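Local structure of amino acid amide racemase (6GIO) at residues C[32-37]-C[406-411]. The protein belongs to the class-III aminotransferase family of pyridoxal-5'-phosphate-dependent enzymes and holds pyridoxal-5'-phosphate in its pocket. Residues are numbered along the deposited sequence; the frame is centred on the assembly and turned at random.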
# COMPACT_ATOMS: atom_id res chain seq x y z
N LYS C 32 23.74 5.67 5.36
CA LYS C 32 24.23 6.91 5.95
C LYS C 32 24.54 7.92 4.90
O LYS C 32 25.43 7.71 4.05
CB LYS C 32 25.48 6.66 6.81
CG LYS C 32 25.93 7.88 7.59
CD LYS C 32 27.38 7.77 8.03
CE LYS C 32 27.84 9.05 8.72
NZ LYS C 32 28.30 8.78 10.10
N GLY C 33 23.82 9.05 4.96
CA GLY C 33 23.93 10.07 3.95
C GLY C 33 23.45 9.52 2.64
O GLY C 33 22.39 8.88 2.54
N ASN C 34 24.24 9.74 1.62
CA ASN C 34 23.95 9.20 0.31
C ASN C 34 24.60 7.82 0.11
O ASN C 34 24.72 7.35 -1.02
CB ASN C 34 24.40 10.21 -0.75
CG ASN C 34 23.77 11.59 -0.54
OD1 ASN C 34 22.62 11.71 -0.15
ND2 ASN C 34 24.56 12.63 -0.72
N ARG C 35 25.02 7.15 1.19
CA ARG C 35 25.66 5.81 1.03
C ARG C 35 24.88 4.70 1.70
O ARG C 35 24.18 4.95 2.68
CB ARG C 35 27.10 5.82 1.57
CG ARG C 35 27.96 7.00 1.09
CD ARG C 35 29.42 6.83 1.51
NE ARG C 35 30.05 5.82 0.68
CZ ARG C 35 30.60 6.06 -0.51
NH1 ARG C 35 31.13 5.05 -1.19
NH2 ARG C 35 30.64 7.29 -1.02
N LEU C 36 24.97 3.48 1.16
CA LEU C 36 24.30 2.31 1.71
C LEU C 36 25.36 1.36 2.24
O LEU C 36 26.43 1.23 1.64
CB LEU C 36 23.44 1.60 0.65
CG LEU C 36 22.20 2.42 0.24
CD1 LEU C 36 21.58 1.82 -1.00
CD2 LEU C 36 21.19 2.54 1.37
N ILE C 37 25.04 0.68 3.35
CA ILE C 37 26.03 -0.22 3.96
C ILE C 37 25.70 -1.67 3.68
O ILE C 37 24.67 -2.18 4.09
CB ILE C 37 26.13 -0.02 5.50
CG1 ILE C 37 26.13 1.45 5.87
CG2 ILE C 37 27.33 -0.80 6.05
CD1 ILE C 37 27.23 2.28 5.26
N GLU C 406 28.88 17.23 -4.74
CA GLU C 406 29.75 17.35 -5.92
C GLU C 406 30.92 16.35 -5.94
O GLU C 406 31.18 15.77 -6.97
CB GLU C 406 30.16 18.79 -6.18
CG GLU C 406 28.95 19.60 -6.64
CD GLU C 406 29.22 21.08 -6.90
OE1 GLU C 406 30.21 21.40 -7.58
OE2 GLU C 406 28.41 21.91 -6.45
N PRO C 407 31.55 16.08 -4.79
CA PRO C 407 32.55 14.99 -4.80
C PRO C 407 31.97 13.64 -5.15
O PRO C 407 32.65 12.82 -5.77
CB PRO C 407 33.07 14.98 -3.36
CG PRO C 407 32.90 16.41 -2.93
CD PRO C 407 31.64 16.90 -3.57
N GLU C 408 30.73 13.40 -4.74
CA GLU C 408 30.07 12.14 -5.07
C GLU C 408 29.73 12.07 -6.56
O GLU C 408 29.77 11.00 -7.17
CB GLU C 408 28.84 11.94 -4.19
CG GLU C 408 29.19 11.57 -2.78
CD GLU C 408 28.04 11.70 -1.82
OE1 GLU C 408 27.04 12.39 -2.13
OE2 GLU C 408 28.17 11.12 -0.71
N ILE C 409 29.43 13.20 -7.18
CA ILE C 409 29.25 13.21 -8.64
C ILE C 409 30.52 12.74 -9.36
O ILE C 409 30.41 11.93 -10.28
CB ILE C 409 28.77 14.57 -9.18
CG1 ILE C 409 27.34 14.81 -8.72
CG2 ILE C 409 28.80 14.59 -10.70
CD1 ILE C 409 26.83 16.23 -8.93
N ASP C 410 31.71 13.22 -8.95
CA ASP C 410 32.98 12.74 -9.56
C ASP C 410 33.21 11.26 -9.30
O ASP C 410 33.73 10.57 -10.15
CB ASP C 410 34.26 13.45 -9.02
CG ASP C 410 34.33 14.92 -9.37
OD1 ASP C 410 33.77 15.32 -10.41
OD2 ASP C 410 34.96 15.68 -8.58
N GLU C 411 32.90 10.80 -8.09
CA GLU C 411 33.08 9.39 -7.75
C GLU C 411 32.15 8.50 -8.59
O GLU C 411 32.52 7.38 -9.02
CB GLU C 411 32.79 9.16 -6.26
CG GLU C 411 32.97 7.73 -5.84
CD GLU C 411 32.53 7.46 -4.42
OE1 GLU C 411 31.94 8.36 -3.77
OE2 GLU C 411 32.77 6.32 -3.95
O HOH W 1 26.94 10.77 1.78
O HOH W 2 30.04 9.86 0.11
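N34 and R35 on one side and E408 and E411 on the other join a tight beta hairpin to the first two turns of helix 406-424 in a polar contact whose direct bonds all run between side chains. The hairpin reverses through a type II' turn from K32 to R35, where G33 readily adopts the positive phi of 65°. Asparagine suits the next place because its amide serves two partners: ND2 of N34 gives a nearly straight bond to OE1 of E408 (2.9 Å), on the syn side of the carboxylate, while OD1 is hydrogen-bonded to OG1 of T403. The same E408 oxygen also accepts from the backbone N of T405. A water joins OE2 of E408 to the backbone N of N34. Next to this pair, the long side chains of R35 and E411 reach toward each other from opposite directions. R35, bent at chi3 (75°), lays its guanidinium almost coplanar with the E411 carboxylate, 11° apart, forming a salt bridge from NH2 to E411 OE1 at 3.2 Å and a weak bond from NH1 to OE2. NE of R35 is hydrogen-bonded to OG of S43. Strand 43-46, pairing with strand 35-38, contributes L45, touched by R35, E408 and E411, while I409 of the helix packs against helix 318-339.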